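Local coordinates for protein multicopper oxidase type 1 (Nitrosomonas europaea, PDB 3G5W) that binds copper at mononuclear and multinuclear sites and probably works as a two-domain, laccase-like multicopper oxidase, at residues F164-E176 / T256-M269. Residues are numbered along the deposited sequence; the frame is centred on the assembly and turned at random.
Sequences FDYYTINAKSFPE and THTTNGDKPDGGIM
Y167 stacks on H257. Their rings form an offset stack, planes at 28°, with H257 CD2 over one face of the phenol ring near its rim. H257 CA adds a CH-pi contact on Y167, 3.9 Å from the ring centroid. D252 and H198 hold the two imidazole nitrogens of H257. F174 meets M269 in a Met-aromatic contact: M269 SD stands above the F174 ring, 4.7 Å from its centroid, and M269 CG lies over the same face. P175 CB covers the opposite face. F174 CG is anti to the backbone N (chi1 -173°), which carries the ring over to M269.

Apolar packing continues where I268 CG1 meets Y167 CB at 3.7 Å and I268 CG2 meets I169 CG1.

Three direct hydrogen bonds join the segments. N260 ND2 donates to F174 O at 2.9 Å, nearly straight (170°) and in the carbonyl plane. F174 N donates to G267 O, and G261 N to D165 O. N260 OD1 accepts from G267 N, which helps fix the amide. Water 1 bridges D165 O, T259 OG1 and G261 O.

With an alanine in place of Y167, the H257 imidazole would probably lose its stacking partner and a gap would open beside H257 and T256, while the CB contact with I268 could remain.

Ring packing thus joins two sheets of the second cupredoxin-like domain, while the N260 amide pins the loop before strand 269-274 to residues 173-174, beyond the turn after strand 166-169.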
ATOM      1  N   PHE A 164     -16.379  -1.244  -6.794  1.00 19.21           N
ATOM      2  CA  PHE A 164     -16.493  -1.611  -5.385  1.00 18.93           C
ATOM      3  C   PHE A 164     -17.330  -0.553  -4.690  1.00 18.70           C
ATOM      4  O   PHE A 164     -17.147   0.637  -4.936  1.00 18.55           O
ATOM      5  CB  PHE A 164     -15.108  -1.730  -4.732  1.00 18.48           C
ATOM      6  CG  PHE A 164     -14.353  -2.960  -5.137  1.00 18.43           C
ATOM      7  CD1 PHE A 164     -14.416  -4.111  -4.365  1.00 18.10           C
ATOM      8  CD2 PHE A 164     -13.580  -2.969  -6.294  1.00 18.84           C
ATOM      9  CE1 PHE A 164     -13.719  -5.262  -4.743  1.00 19.79           C
ATOM     10  CE2 PHE A 164     -12.886  -4.118  -6.683  1.00 19.62           C
ATOM     11  CZ  PHE A 164     -12.952  -5.259  -5.906  1.00 18.92           C
ATOM     12  N   ASP A 165     -18.255  -0.976  -3.834  1.00 18.30           N
ATOM     13  CA  ASP A 165     -19.160  -0.019  -3.199  1.00 18.54           C
ATOM     14  C   ASP A 165     -19.592  -0.338  -1.765  1.00 18.13           C
ATOM     15  O   ASP A 165     -20.276   0.470  -1.148  1.00 17.60           O
ATOM     16  CB  ASP A 165     -20.394   0.250  -4.082  1.00 19.06           C
ATOM     17  CG  ASP A 165     -21.080  -1.018  -4.554  1.00 20.40           C
ATOM     18  OD1 ASP A 165     -20.714  -2.136  -4.120  1.00 20.24           O
ATOM     19  OD2 ASP A 165     -22.007  -0.883  -5.381  1.00 23.17           O
ATOM     20  N   TYR A 166     -19.210  -1.508  -1.250  1.00 17.77           N
ATOM     21  CA  TYR A 166     -19.433  -1.837   0.165  1.00 17.80           C
ATOM     22  C   TYR A 166     -18.168  -2.392   0.810  1.00 17.59           C
ATOM     23  O   TYR A 166     -17.406  -3.125   0.179  1.00 17.26           O
ATOM     24  CB  TYR A 166     -20.626  -2.792   0.370  1.00 18.26           C
ATOM     25  CG  TYR A 166     -21.960  -2.125   0.108  1.00 18.90           C
ATOM     26  CD1 TYR A 166     -22.715  -1.587   1.159  1.00 19.55           C
ATOM     27  CD2 TYR A 166     -22.457  -2.012  -1.193  1.00 19.32           C
ATOM     28  CE1 TYR A 166     -23.933  -0.957   0.919  1.00 19.86           C
ATOM     29  CE2 TYR A 166     -23.670  -1.385  -1.446  1.00 19.77           C
ATOM     30  CZ  TYR A 166     -24.405  -0.866  -0.386  1.00 20.36           C
ATOM     31  OH  TYR A 166     -25.599  -0.247  -0.638  1.00 20.64           O
ATOM     32  N   TYR A 167     -17.957  -2.014   2.069  1.00 17.27           N
ATOM     33  CA  TYR A 167     -16.742  -2.348   2.809  1.00 17.32           C
ATOM     34  C   TYR A 167     -17.138  -2.801   4.208  1.00 16.77           C
ATOM     35  O   TYR A 167     -17.951  -2.156   4.859  1.00 16.91           O
ATOM     36  CB  TYR A 167     -15.802  -1.129   2.842  1.00 17.79           C
ATOM     37  CG  TYR A 167     -15.633  -0.563   1.459  1.00 18.27           C
ATOM     38  CD1 TYR A 167     -14.679  -1.091   0.585  1.00 18.92           C
ATOM     39  CD2 TYR A 167     -16.484   0.438   0.987  1.00 18.60           C
ATOM     40  CE1 TYR A 167     -14.550  -0.605  -0.718  1.00 19.38           C
ATOM     41  CE2 TYR A 167     -16.360   0.930  -0.312  1.00 19.28           C
ATOM     42  CZ  TYR A 167     -15.387   0.403  -1.151  1.00 18.56           C
ATOM     43  OH  TYR A 167     -15.252   0.876  -2.435  1.00 20.41           O
ATOM     44  N   THR A 168     -16.574  -3.916   4.658  1.00 16.21           N
ATOM     45  CA  THR A 168     -17.061  -4.548   5.889  1.00 15.95           C
ATOM     46  C   THR A 168     -15.955  -4.943   6.874  1.00 15.55           C
ATOM     47  O   THR A 168     -14.826  -5.206   6.471  1.00 15.25           O
ATOM     48  CB  THR A 168     -17.937  -5.806   5.587  1.00 15.79           C
ATOM     49  OG1 THR A 168     -17.155  -6.799   4.914  1.00 15.62           O
ATOM     50  CG2 THR A 168     -19.176  -5.459   4.733  1.00 15.23           C
ATOM     51  N   ILE A 169     -16.296  -4.941   8.161  1.00 15.68           N
ATOM     52  CA  ILE A 169     -15.540  -5.668   9.192  1.00 15.55           C
ATOM     53  C   ILE A 169     -16.399  -6.879   9.552  1.00 15.85           C
ATOM     54  O   ILE A 169     -17.554  -6.716   9.965  1.00 15.95           O
ATOM     55  CB  ILE A 169     -15.317  -4.848  10.491  1.00 15.64           C
ATOM     56  CG1 ILE A 169     -14.635  -3.502  10.203  1.00 15.89           C
ATOM     57  CG2 ILE A 169     -14.492  -5.672  11.506  1.00 15.35           C
ATOM     58  CD1 ILE A 169     -14.593  -2.545  11.409  1.00 15.55           C
ATOM     59  N   ASN A 170     -15.852  -8.081   9.369  1.00 15.72           N
ATOM     60  CA  ASN A 170     -16.599  -9.334   9.617  1.00 16.17           C
ATOM     61  C   ASN A 170     -17.976  -9.335   8.942  1.00 16.38           C
ATOM     62  O   ASN A 170     -18.996  -9.690   9.553  1.00 15.80           O
ATOM     63  CB  ASN A 170     -16.704  -9.627  11.115  1.00 15.91           C
ATOM     64  CG  ASN A 170     -15.338  -9.746  11.778  1.00 16.70           C
ATOM     65  OD1 ASN A 170     -14.325  -9.917  11.100  1.00 16.46           O
ATOM     66  ND2 ASN A 170     -15.306  -9.645  13.109  1.00 16.64           N
ATOM     67  N   ALA A 171     -17.983  -8.900   7.683  1.00 16.26           N
ATOM     68  CA  ALA A 171     -19.176  -8.932   6.825  1.00 17.06           C
ATOM     69  C   ALA A 171     -20.321  -7.993   7.222  1.00 17.27           C
ATOM     70  O   ALA A 171     -21.441  -8.164   6.733  1.00 17.45           O
ATOM     71  CB  ALA A 171     -19.691 -10.371   6.648  1.00 17.08           C
ATOM     72  N   LYS A 172     -20.048  -7.014   8.090  1.00 17.17           N
ATOM     73  CA  LYS A 172     -20.982  -5.896   8.311  1.00 17.80           C
ATOM     74  C   LYS A 172     -20.351  -4.534   8.052  1.00 17.68           C
ATOM     75  O   LYS A 172     -19.175  -4.320   8.340  1.00 17.54           O
ATOM     76  CB  LYS A 172     -21.580  -5.910   9.722  1.00 18.03           C
ATOM     77  CG  LYS A 172     -22.307  -7.198  10.108  1.00 20.65           C
ATOM     78  CD  LYS A 172     -23.461  -7.534   9.162  1.00 23.58           C
ATOM     79  CE  LYS A 172     -24.775  -6.943   9.616  1.00 25.74           C
ATOM     80  NZ  LYS A 172     -25.892  -7.886   9.259  1.00 28.23           N
ATOM     81  N   SER A 173     -21.144  -3.614   7.508  1.00 17.84           N
ATOM     82  CA  SER A 173     -20.740  -2.216   7.411  1.00 18.30           C
ATOM     83  C   SER A 173     -21.321  -1.421   8.577  1.00 18.67           C
ATOM     84  O   SER A 173     -22.404  -1.731   9.081  1.00 18.26           O
ATOM     85  CB  SER A 173     -21.206  -1.595   6.092  1.00 18.36           C
ATOM     86  OG  SER A 173     -20.783  -2.352   4.968  1.00 19.25           O
ATOM     87  N   PHE A 174     -20.589  -0.402   9.009  1.00 18.75           N
ATOM     88  CA  PHE A 174     -21.131   0.605   9.898  1.00 19.67           C
ATOM     89  C   PHE A 174     -22.392   1.190   9.229  1.00 20.14           C
ATOM     90  O   PHE A 174     -22.389   1.424   8.015  1.00 20.34           O
ATOM     91  CB  PHE A 174     -20.099   1.711  10.122  1.00 20.01           C
ATOM     92  CG  PHE A 174     -20.503   2.714  11.165  1.00 20.82           C
ATOM     93  CD1 PHE A 174     -21.188   3.869  10.810  1.00 22.47           C
ATOM     94  CD2 PHE A 174     -20.205   2.496  12.505  1.00 21.42           C
ATOM     95  CE1 PHE A 174     -21.575   4.798  11.779  1.00 23.21           C
ATOM     96  CE2 PHE A 174     -20.584   3.412  13.476  1.00 21.91           C
ATOM     97  CZ  PHE A 174     -21.270   4.563  13.111  1.00 22.21           C
ATOM     98  N   PRO A 175     -23.450   1.471  10.015  1.00 20.38           N
ATOM     99  CA  PRO A 175     -23.563   1.385  11.478  1.00 20.48           C
ATOM    100  C   PRO A 175     -23.990   0.033  12.061  1.00 20.51           C
ATOM    101  O   PRO A 175     -24.440  -0.014  13.207  1.00 20.49           O
ATOM    102  CB  PRO A 175     -24.619   2.450  11.796  1.00 20.74           C
ATOM    103  CG  PRO A 175     -25.522   2.435  10.594  1.00 21.19           C
ATOM    104  CD  PRO A 175     -24.687   2.001   9.404  1.00 20.66           C
ATOM    105  N   GLU A 176     -23.840  -1.048  11.304  1.00 20.43           N
ATOM    106  CA  GLU A 176     -24.242  -2.370  11.795  1.00 20.62           C
ATOM    107  C   GLU A 176     -23.079  -3.232  12.314  1.00 20.17           C
ATOM    108  O   GLU A 176     -23.243  -4.420  12.616  1.00 19.60           O
ATOM    109  CB  GLU A 176     -25.078  -3.097  10.747  1.00 20.95           C
ATOM    110  CG  GLU A 176     -26.479  -2.523  10.643  1.00 22.74           C
ATOM    111  CD  GLU A 176     -27.264  -3.075   9.477  1.00 24.99           C
ATOM    112  OE1 GLU A 176     -27.208  -4.303   9.241  1.00 26.64           O
ATOM    113  OE2 GLU A 176     -27.943  -2.275   8.800  1.00 27.09           O
ATOM    114  N   THR A 256     -12.893   6.545   0.823  1.00 22.46           N
ATOM    115  CA  THR A 256     -13.850   5.848  -0.037  1.00 22.32           C
ATOM    116  C   THR A 256     -14.278   4.484   0.530  1.00 21.78           C
ATOM    117  O   THR A 256     -15.173   3.845  -0.019  1.00 21.93           O
ATOM    118  CB  THR A 256     -13.316   5.697  -1.477  1.00 22.41           C
ATOM    119  OG1 THR A 256     -12.029   5.068  -1.459  1.00 23.26           O
ATOM    120  CG2 THR A 256     -13.190   7.060  -2.134  1.00 23.21           C
ATOM    121  N   HIS A 257     -13.650   4.060   1.632  1.00 20.54           N
ATOM    122  CA  HIS A 257     -14.034   2.834   2.345  1.00 20.22           C
ATOM    123  C   HIS A 257     -14.967   3.101   3.531  1.00 20.35           C
ATOM    124  O   HIS A 257     -15.272   2.184   4.301  1.00 20.46           O
ATOM    125  CB  HIS A 257     -12.797   2.065   2.846  1.00 20.01           C
ATOM    126  CG  HIS A 257     -11.933   1.509   1.753  1.00 19.02           C
ATOM    127  ND1 HIS A 257     -10.719   0.905   2.002  1.00 18.63           N
ATOM    128  CD2 HIS A 257     -12.102   1.474   0.410  1.00 17.94           C
ATOM    129  CE1 HIS A 257     -10.184   0.505   0.861  1.00 18.89           C
ATOM    130  NE2 HIS A 257     -11.003   0.841  -0.122  1.00 19.25           N
ATOM    131  N   THR A 258     -15.393   4.352   3.692  1.00 20.64           N
ATOM    132  CA  THR A 258     -16.330   4.723   4.763  1.00 21.52           C
ATOM    133  C   THR A 258     -17.694   5.141   4.196  1.00 21.20           C
ATOM    134  O   THR A 258     -18.438   5.921   4.807  1.00 21.18           O
ATOM    135  CB  THR A 258     -15.775   5.847   5.665  1.00 21.61           C
ATOM    136  OG1 THR A 258     -15.521   7.014   4.872  1.00 23.69           O
ATOM    137  CG2 THR A 258     -14.491   5.406   6.361  1.00 22.55           C
ATOM    138  N   THR A 259     -18.013   4.611   3.024  1.00 21.34           N
ATOM    139  CA  THR A 259     -19.306   4.861   2.394  1.00 21.98           C
ATOM    140  C   THR A 259     -20.080   3.552   2.211  1.00 21.89           C
ATOM    141  O   THR A 259     -19.475   2.494   1.983  1.00 21.88           O
ATOM    142  CB  THR A 259     -19.163   5.596   1.037  1.00 22.02           C
ATOM    143  OG1 THR A 259     -18.252   4.885   0.193  1.00 22.98           O
ATOM    144  CG2 THR A 259     -18.645   7.020   1.232  1.00 22.67           C
ATOM    145  N   ASN A 260     -21.407   3.639   2.344  1.00 21.89           N
ATOM    146  CA  ASN A 260     -22.335   2.567   1.990  1.00 21.92           C
ATOM    147  C   ASN A 260     -23.012   2.943   0.678  1.00 22.64           C
ATOM    148  O   ASN A 260     -23.865   3.827   0.654  1.00 22.28           O
ATOM    149  CB  ASN A 260     -23.406   2.389   3.082  1.00 21.74           C
ATOM    150  CG  ASN A 260     -22.844   1.852   4.384  1.00 20.63           C
ATOM    151  OD1 ASN A 260     -21.811   1.178   4.402  1.00 19.25           O
ATOM    152  ND2 ASN A 260     -23.532   2.141   5.489  1.00 19.33           N
ATOM    153  N   GLY A 261     -22.622   2.297  -0.415  1.00 23.31           N
ATOM    154  CA  GLY A 261     -23.076   2.726  -1.737  1.00 24.51           C
ATOM    155  C   GLY A 261     -22.613   4.153  -1.961  1.00 25.32           C
ATOM    156  O   GLY A 261     -21.422   4.439  -1.854  1.00 25.24           O
ATOM    157  N   ASP A 262     -23.537   5.069  -2.240  1.00 26.04           N
ATOM    158  CA  ASP A 262     -23.131   6.478  -2.348  1.00 27.22           C
ATOM    159  C   ASP A 262     -23.463   7.359  -1.128  1.00 27.10           C
ATOM    160  O   ASP A 262     -23.423   8.589  -1.207  1.00 27.02           O
ATOM    161  CB  ASP A 262     -23.583   7.108  -3.675  1.00 27.88           C
ATOM    162  CG  ASP A 262     -25.077   7.113  -3.855  1.00 30.02           C
ATOM    163  OD1 ASP A 262     -25.812   6.682  -2.936  1.00 32.31           O
ATOM    164  OD2 ASP A 262     -25.520   7.564  -4.943  1.00 33.19           O
ATOM    165  N   LYS A 263     -23.761   6.720   0.002  1.00 27.04           N
ATOM    166  CA  LYS A 263     -24.036   7.431   1.249  1.00 27.32           C
ATOM    167  C   LYS A 263     -22.795   7.458   2.143  1.00 27.20           C
ATOM    168  O   LYS A 263     -22.137   6.434   2.302  1.00 26.69           O
ATOM    169  CB  LYS A 263     -25.180   6.761   2.020  1.00 27.61           C
ATOM    170  CG  LYS A 263     -26.536   6.738   1.312  1.00 29.83           C
ATOM    171  CD  LYS A 263     -26.795   5.397   0.642  1.00 33.23           C
ATOM    172  CE  LYS A 263     -27.101   4.285   1.660  1.00 35.24           C
ATOM    173  NZ  LYS A 263     -26.814   2.932   1.090  1.00 35.22           N
ATOM    174  N   PRO A 264     -22.490   8.622   2.754  1.00 27.31           N
ATOM    175  CA  PRO A 264     -21.379   8.717   3.706  1.00 27.25           C
ATOM    176  C   PRO A 264     -21.720   8.062   5.045  1.00 27.10           C
ATOM    177  O   PRO A 264     -22.860   7.633   5.249  1.00 27.08           O
ATOM    178  CB  PRO A 264     -21.219  10.230   3.899  1.00 27.33           C
ATOM    179  CG  PRO A 264     -22.596  10.765   3.701  1.00 27.99           C
ATOM    180  CD  PRO A 264     -23.176   9.919   2.588  1.00 27.62           C
ATOM    181  N   ASP A 265     -20.738   8.000   5.947  1.00 26.90           N
ATOM    182  CA  ASP A 265     -20.927   7.469   7.309  1.00 26.72           C
ATOM    183  C   ASP A 265     -21.255   5.969   7.319  1.00 25.84           C
ATOM    184  O   ASP A 265     -22.234   5.534   7.933  1.00 26.06           O
ATOM    185  CB  ASP A 265     -21.990   8.276   8.087  1.00 27.28           C
ATOM    186  CG  ASP A 265     -21.707   9.776   8.103  1.00 29.00           C
ATOM    187  OD1 ASP A 265     -20.563  10.184   7.813  1.00 31.26           O
ATOM    188  OD2 ASP A 265     -22.637  10.553   8.407  1.00 31.81           O
ATOM    189  N   GLY A 266     -20.427   5.178   6.641  1.00 24.67           N
ATOM    190  CA  GLY A 266     -20.625   3.734   6.594  1.00 23.01           C
ATOM    191  C   GLY A 266     -19.313   2.982   6.486  1.00 21.88           C
ATOM    192  O   GLY A 266     -18.276   3.462   6.947  1.00 21.38           O
ATOM    193  N   GLY A 267     -19.368   1.804   5.872  1.00 20.79           N
ATOM    194  CA  GLY A 267     -18.169   1.016   5.586  1.00 19.77           C
ATOM    195  C   GLY A 267     -17.410   0.529   6.806  1.00 19.15           C
ATOM    196  O   GLY A 267     -18.013   0.118   7.809  1.00 18.35           O
ATOM    197  N   ILE A 268     -16.084   0.570   6.702  1.00 18.89           N
ATOM    198  CA  ILE A 268     -15.179   0.006   7.711  1.00 18.83           C
ATOM    199  C   ILE A 268     -14.965   1.009   8.853  1.00 19.30           C
ATOM    200  O   ILE A 268     -14.099   1.886   8.797  1.00 18.28           O
ATOM    201  CB  ILE A 268     -13.845  -0.500   7.068  1.00 18.66           C
ATOM    202  CG1 ILE A 268     -14.144  -1.679   6.129  1.00 18.24           C
ATOM    203  CG2 ILE A 268     -12.834  -0.937   8.143  1.00 18.48           C
ATOM    204  CD1 ILE A 268     -13.015  -2.061   5.163  1.00 18.99           C
ATOM    205  N   MET A 269     -15.781   0.857   9.887  1.00 19.97           N
ATOM    206  CA  MET A 269     -15.858   1.828  10.966  1.00 22.12           C
ATOM    207  C   MET A 269     -16.549   1.212  12.186  1.00 20.85           C
ATOM    208  O   MET A 269     -17.563   0.520  12.053  1.00 20.27           O
ATOM    209  CB  MET A 269     -16.624   3.055  10.451  1.00 21.55           C
ATOM    210  CG  MET A 269     -16.917   4.139  11.452  1.00 24.74           C
ATOM    211  SD  MET A 269     -16.954   5.783  10.690  1.00 28.83           S
ATOM    212  CE  MET A 269     -18.220   5.624   9.426  1.00 27.05           C
TER
HETATM  213  O   HOH W   1     -19.261   3.085  -1.492  1.00 21.82           O
HETATM  214  O   HOH W   2     -19.844   0.019   2.954  1.00 20.72           O
HETATM  215  O   HOH W   3     -16.801   3.506  -2.437  1.00 32.70           O